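Local structure of replicase polyprotein 1a (Avian infectious bronchitis virus, 3LD1) at residues 4-9 with 62-67; 9-14 with 42-47. The protein is a fragment of coronavirus non-structural protein 2, a part of the replicase polyprotein whose own role in infection is not firmly established. The protein carries 3 engineered substitutions. One frame throughout, in Å; residues are numbered along the deposited sequence.

Contact 1 of 2, residues 4-9 with 62-67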
loop_
_atom_site.group_PDB
_atom_site.type_symbol
_atom_site.label_atom_id
_atom_site.label_comp_id
_atom_site.label_asym_id
_atom_site.label_seq_id
_atom_site.Cartn_x
_atom_site.Cartn_y
_atom_site.Cartn_z
ATOM N N VAL A 4 -34.584 -21.052 -1.884
ATOM C CA VAL A 4 -33.196 -21.005 -1.469
ATOM C C VAL A 4 -32.389 -21.710 -2.583
ATOM O O VAL A 4 -32.570 -22.904 -2.814
ATOM C CB VAL A 4 -33.010 -21.644 -0.064
ATOM C CG1 VAL A 4 -31.651 -21.295 0.497
ATOM C CG2 VAL A 4 -34.118 -21.158 0.891
ATOM N N ILE A 5 -31.554 -20.953 -3.310
ATOM C CA ILE A 5 -30.755 -21.536 -4.389
ATOM C C ILE A 5 -29.569 -22.322 -3.793
ATOM O O ILE A 5 -28.713 -21.762 -3.122
ATOM C CB ILE A 5 -30.347 -20.469 -5.470
ATOM C CG1 ILE A 5 -31.617 -19.907 -6.141
ATOM C CG2 ILE A 5 -29.357 -21.061 -6.528
ATOM C CD1 ILE A 5 -32.164 -18.708 -5.435
ATOM N N LEU A 6 -29.544 -23.625 -4.042
ATOM C CA LEU A 6 -28.443 -24.430 -3.560
ATOM C C LEU A 6 -27.202 -24.398 -4.493
ATOM O O LEU A 6 -27.257 -24.906 -5.606
ATOM C CB LEU A 6 -28.889 -25.877 -3.286
ATOM C CG LEU A 6 -30.177 -26.038 -2.423
ATOM C CD1 LEU A 6 -30.525 -27.547 -2.467
ATOM C CD2 LEU A 6 -30.073 -25.444 -0.940
ATOM N N VAL A 7 -26.087 -23.802 -4.055
ATOM C CA VAL A 7 -24.985 -23.713 -4.970
ATOM C C VAL A 7 -23.790 -24.477 -4.497
ATOM O O VAL A 7 -23.232 -24.219 -3.424
ATOM C CB VAL A 7 -24.689 -22.286 -5.553
ATOM C CG1 VAL A 7 -25.519 -21.191 -4.904
ATOM C CG2 VAL A 7 -23.272 -22.015 -5.547
ATOM N N SER A 8 -23.479 -25.474 -5.318
ATOM C CA SER A 8 -22.375 -26.336 -5.142
ATOM C C SER A 8 -21.075 -25.602 -4.767
ATOM O O SER A 8 -20.568 -24.753 -5.500
ATOM C CB SER A 8 -22.203 -27.076 -6.419
ATOM O OG SER A 8 -21.660 -28.286 -6.088
ATOM N N LYS A 9 -20.581 -25.935 -3.589
ATOM C CA LYS A 9 -19.382 -25.349 -3.010
ATOM C C LYS A 9 -18.175 -25.425 -3.939
ATOM O O LYS A 9 -17.320 -24.516 -3.896
ATOM C CB LYS A 9 -19.048 -26.007 -1.640
ATOM C CG LYS A 9 -19.921 -25.532 -0.466
ATOM C CD LYS A 9 -19.964 -26.509 0.728
ATOM C CE LYS A 9 -19.760 -25.762 2.034
ATOM N NZ LYS A 9 -20.500 -26.518 2.967
ATOM N N LYS A 62 -27.355 -21.008 -0.656
ATOM C CA LYS A 62 -26.817 -21.967 0.270
ATOM C C LYS A 62 -25.770 -22.901 -0.415
ATOM O O LYS A 62 -26.107 -23.673 -1.342
ATOM C CB LYS A 62 -27.958 -22.825 0.764
ATOM C CG LYS A 62 -27.611 -23.624 1.994
ATOM C CD LYS A 62 -28.545 -24.791 2.156
ATOM C CE LYS A 62 -28.435 -25.319 3.519
ATOM N NZ LYS A 62 -29.415 -24.519 4.286
ATOM N N GLY A 63 -24.517 -22.831 0.041
ATOM C CA GLY A 63 -23.498 -23.681 -0.523
ATOM C C GLY A 63 -23.734 -25.101 -0.077
ATOM O O GLY A 63 -24.035 -25.345 1.103
ATOM N N VAL A 64 -23.604 -26.053 -0.999
ATOM C CA VAL A 64 -23.685 -27.455 -0.593
ATOM C C VAL A 64 -22.649 -28.334 -1.240
ATOM O O VAL A 64 -21.927 -27.929 -2.159
ATOM C CB VAL A 64 -25.045 -28.067 -0.907
ATOM C CG1 VAL A 64 -26.177 -27.297 -0.166
ATOM C CG2 VAL A 64 -25.247 -28.140 -2.462
ATOM N N ASP A 65 -22.577 -29.556 -0.729
ATOM C CA ASP A 65 -21.749 -30.584 -1.340
ATOM C C ASP A 65 -22.755 -31.608 -1.838
ATOM O O ASP A 65 -23.518 -31.317 -2.752
ATOM C CB ASP A 65 -20.734 -31.183 -0.340
ATOM C CG ASP A 65 -19.615 -30.192 0.090
ATOM O OD1 ASP A 65 -19.120 -29.344 -0.707
ATOM O OD2 ASP A 65 -19.188 -30.289 1.257
ATOM N N LYS A 66 -22.795 -32.781 -1.206
ATOM C CA LYS A 66 -23.708 -33.849 -1.601
ATOM C C LYS A 66 -25.071 -33.333 -1.264
ATOM O O LYS A 66 -25.285 -32.855 -0.138
ATOM C CB LYS A 66 -23.441 -35.154 -0.817
ATOM C CG LYS A 66 -22.139 -35.910 -1.260
ATOM C CD LYS A 66 -22.242 -37.453 -0.992
ATOM C CE LYS A 66 -22.968 -38.201 -2.289
ATOM N NZ LYS A 66 -23.366 -39.634 -1.751
ATOM N N ILE A 67 -25.977 -33.367 -2.247
ATOM C CA ILE A 67 -27.364 -32.966 -1.977
ATOM C C ILE A 67 -28.113 -34.192 -1.466
ATOM O O ILE A 67 -28.213 -35.214 -2.178
ATOM C CB ILE A 67 -28.102 -32.332 -3.194
ATOM C CG1 ILE A 67 -27.370 -31.079 -3.667
ATOM C CG2 ILE A 67 -29.489 -31.879 -2.782
ATOM C CD1 ILE A 67 -27.169 -31.023 -5.175
#
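Lys9 N donates to Val64 O at 2.8 Å in an almost straight bond (178° at the hydrogen). Three more backbone bonds link parallel strands 4-8 and 57-64, the two inner strands of a mixed four-stranded sheet: Val7 N to Lys62 O (2.7 Å), Lys62 N to Ile5 O (2.9 Å) and Val64 N to Val7 O (3.1 Å). The axes of the paired segments 4-8 and 62-64 are 38° apart, a marked twist, and the Val7 carbonyl also meets Gly63 CA at 3.0 Å in a CA-H...O contact.

Leu6, Ser8, Lys62 and Val64 share one face. Here Leu6 and Lys62 run side by side in the same direction, with Leu6 CD2 3.5 Å from Lys62 CD; Lys62 CG is anti to the backbone N, which carries the methylene chain along the leucine before the amine turns away. Val4 CG1 packs against Lys62 CB beside this pair. The hydroxyl of Ser8 bonds outside the pairing, to Asp10. On the other face, strand 57-64 adds Leu61 against Val7. Beyond the strand ends, the opposite charges of Lys9 and Asp65 are near each other as modelled but beyond a salt bridge, and the amine end is uncertain. The aliphatic part of Lys9 lies across the carboxylate, with Asp65 OD1 touching Lys9 CD at 3.3 Å.

Contact 2 of 2, residues 9-14 with 42-47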
loop_
_atom_site.group_PDB
_atom_site.type_symbol
_atom_site.label_atom_id
_atom_site.label_comp_id
_atom_site.label_asym_id
_atom_site.label_seq_id
_atom_site.Cartn_x
_atom_site.Cartn_y
_atom_site.Cartn_z
ATOM N N LYS A 9 -20.581 -25.935 -3.589
ATOM C CA LYS A 9 -19.382 -25.349 -3.010
ATOM C C LYS A 9 -18.175 -25.425 -3.939
ATOM O O LYS A 9 -17.320 -24.516 -3.896
ATOM C CB LYS A 9 -19.048 -26.007 -1.640
ATOM C CG LYS A 9 -19.921 -25.532 -0.466
ATOM C CD LYS A 9 -19.964 -26.509 0.728
ATOM C CE LYS A 9 -19.760 -25.762 2.034
ATOM N NZ LYS A 9 -20.500 -26.518 2.967
ATOM N N ASP A 10 -18.125 -26.468 -4.784
ATOM C CA ASP A 10 -17.025 -26.684 -5.749
ATOM C C ASP A 10 -17.178 -25.949 -7.082
ATOM O O ASP A 10 -16.344 -26.175 -7.968
ATOM C CB ASP A 10 -16.856 -28.188 -6.063
ATOM C CG ASP A 10 -18.152 -28.813 -6.617
ATOM O OD1 ASP A 10 -18.150 -29.975 -7.088
ATOM O OD2 ASP A 10 -19.192 -28.104 -6.563
ATOM N N ILE A 11 -18.216 -25.110 -7.268
ATOM C CA ILE A 11 -18.366 -24.523 -8.612
ATOM C C ILE A 11 -17.047 -23.885 -9.146
ATOM O O ILE A 11 -16.281 -23.281 -8.358
ATOM C CB ILE A 11 -19.486 -23.538 -8.658
ATOM C CG1 ILE A 11 -19.347 -22.513 -7.532
ATOM C CG2 ILE A 11 -20.876 -24.289 -8.614
ATOM C CD1 ILE A 11 -20.291 -21.369 -7.761
ATOM N N PRO A 12 -16.751 -24.042 -10.459
ATOM C CA PRO A 12 -15.466 -23.480 -10.976
ATOM C C PRO A 12 -15.404 -21.995 -10.850
ATOM O O PRO A 12 -16.447 -21.355 -10.686
ATOM C CB PRO A 12 -15.366 -23.944 -12.445
ATOM C CG PRO A 12 -16.664 -24.674 -12.789
ATOM C CD PRO A 12 -17.536 -24.768 -11.478
ATOM N N GLU A 13 -14.182 -21.442 -10.856
ATOM C CA GLU A 13 -13.959 -20.003 -10.625
ATOM C C GLU A 13 -14.812 -19.183 -11.591
ATOM O O GLU A 13 -15.288 -18.086 -11.270
ATOM C CB GLU A 13 -12.509 -19.593 -10.936
ATOM C CG GLU A 13 -11.369 -20.005 -10.038
ATOM C CD GLU A 13 -11.085 -21.502 -10.108
ATOM O OE1 GLU A 13 -11.647 -22.279 -10.939
ATOM O OE2 GLU A 13 -10.276 -21.920 -9.284
ATOM N N GLN A 14 -14.929 -19.628 -12.822
ATOM C CA GLN A 14 -15.587 -18.736 -13.780
ATOM C C GLN A 14 -17.053 -18.623 -13.498
ATOM O O GLN A 14 -17.693 -17.685 -13.932
ATOM C CB GLN A 14 -15.440 -19.239 -15.200
ATOM C CG GLN A 14 -15.973 -20.631 -15.331
ATOM C CD GLN A 14 -15.209 -21.391 -16.370
ATOM O OE1 GLN A 14 -14.843 -22.609 -16.178
ATOM N NE2 GLN A 14 -14.920 -20.691 -17.494
ATOM N N ARG A 42 -16.815 -16.517 1.470
ATOM C CA ARG A 42 -16.882 -17.204 2.767
ATOM C C ARG A 42 -18.271 -17.738 3.040
ATOM O O ARG A 42 -18.416 -18.879 3.492
ATOM C CB ARG A 42 -16.553 -16.288 3.936
ATOM C CG ARG A 42 -15.154 -15.852 4.064
ATOM C CD ARG A 42 -15.008 -15.019 5.352
ATOM N NE ARG A 42 -13.603 -14.626 5.586
ATOM C CZ ARG A 42 -13.159 -13.413 5.974
ATOM N NH1 ARG A 42 -13.987 -12.385 6.086
ATOM N NH2 ARG A 42 -11.858 -13.214 6.201
ATOM N N ASN A 43 -19.278 -16.907 2.768
ATOM C CA ASN A 43 -20.684 -17.268 3.003
ATOM C C ASN A 43 -21.002 -18.561 2.306
ATOM O O ASN A 43 -21.634 -19.442 2.876
ATOM C CB ASN A 43 -21.646 -16.192 2.471
ATOM C CG ASN A 43 -21.990 -15.140 3.503
ATOM O OD1 ASN A 43 -22.052 -15.456 4.682
ATOM N ND2 ASN A 43 -22.264 -13.889 3.058
ATOM N N LEU A 44 -20.566 -18.647 1.049
ATOM C CA LEU A 44 -20.843 -19.808 0.233
ATOM C C LEU A 44 -20.304 -21.044 0.875
ATOM O O LEU A 44 -20.972 -22.052 0.854
ATOM C CB LEU A 44 -20.258 -19.620 -1.145
ATOM C CG LEU A 44 -20.457 -20.681 -2.232
ATOM C CD1 LEU A 44 -21.949 -20.945 -2.621
ATOM C CD2 LEU A 44 -19.631 -20.317 -3.497
ATOM N N GLN A 45 -19.114 -20.973 1.482
ATOM C CA GLN A 45 -18.462 -22.181 2.001
ATOM C C GLN A 45 -19.025 -22.655 3.326
ATOM O O GLN A 45 -18.849 -23.843 3.688
ATOM C CB GLN A 45 -16.944 -21.933 2.209
ATOM C CG GLN A 45 -16.215 -21.650 0.927
ATOM C CD GLN A 45 -16.606 -22.662 -0.162
ATOM O OE1 GLN A 45 -16.555 -23.891 0.066
ATOM N NE2 GLN A 45 -16.989 -22.153 -1.355
ATOM N N THR A 46 -19.631 -21.718 4.069
ATOM C CA THR A 46 -20.306 -22.034 5.365
ATOM C C THR A 46 -21.472 -22.960 5.143
ATOM O O THR A 46 -21.743 -23.759 5.992
ATOM C CB THR A 46 -20.806 -20.767 6.208
ATOM O OG1 THR A 46 -21.939 -20.156 5.569
ATOM C CG2 THR A 46 -19.657 -19.716 6.453
ATOM N N GLY A 47 -22.159 -22.894 4.001
ATOM C CA GLY A 47 -23.173 -23.942 3.690
ATOM C C GLY A 47 -24.438 -23.680 4.479
ATOM O O GLY A 47 -25.361 -24.512 4.543
#
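Lys9 and Gln45 form the main part of a surface contact between the loop leaving strand 4-8 and the C-terminal turn of helix 30-46, where Gln45 and Thr46 are exposed. The contact is slight: it buries 248 Å² with both sides summed and has a single weak hydrogen bond. In that bond Gln45 NE2 donates to Lys9 O over 3.5 Å; it is long but fairly straight, at 166°. The glutamine chain bends at chi2 (-47°), which turns its amide toward the loop and sets OE1 3.7 Å from Lys9 CB, so that the two side chains cross at an angle. Lys9 then reaches along the last turn of the helix, its CG 3.9 Å from Leu44 O. The position of its terminal atoms is doubtful, because CE sits too near Gln45 O.

The motif is a helix C-terminus followed by a glycine of positive phi: Gly47 leaves the helical conformation at phi 78°. Just before it, Thr46 OG1 bonds back to Asn43 O at 2.8 Å, using a carbonyl of the last turn. Ile11 CD1, in the loop before helix 13-20, packs loosely on Leu44 CD2 at 4.4 Å.

In the fold
Contacts 1 and 2 have their centres 8 Å apart and lie toward the N-terminal end of an elongated chain, about 37 and 29 Å from its centre. Both use Lys9, where strand 4-8 gives way to the loop before helix 13-20. In sequence, the segments of contact 2 lie between strands 4-8 and 57-64, sharing Lys9 with the first segment of contact 1; 9-14 comes first, then 42-47. Leu44 joins the layers: its CD1 lies 3.4 Å from Val7 CG2 and 3.8 Å from Gly63 CA, placing the end of helix 30-46 against the Val7 and Gly63 face of the sheet.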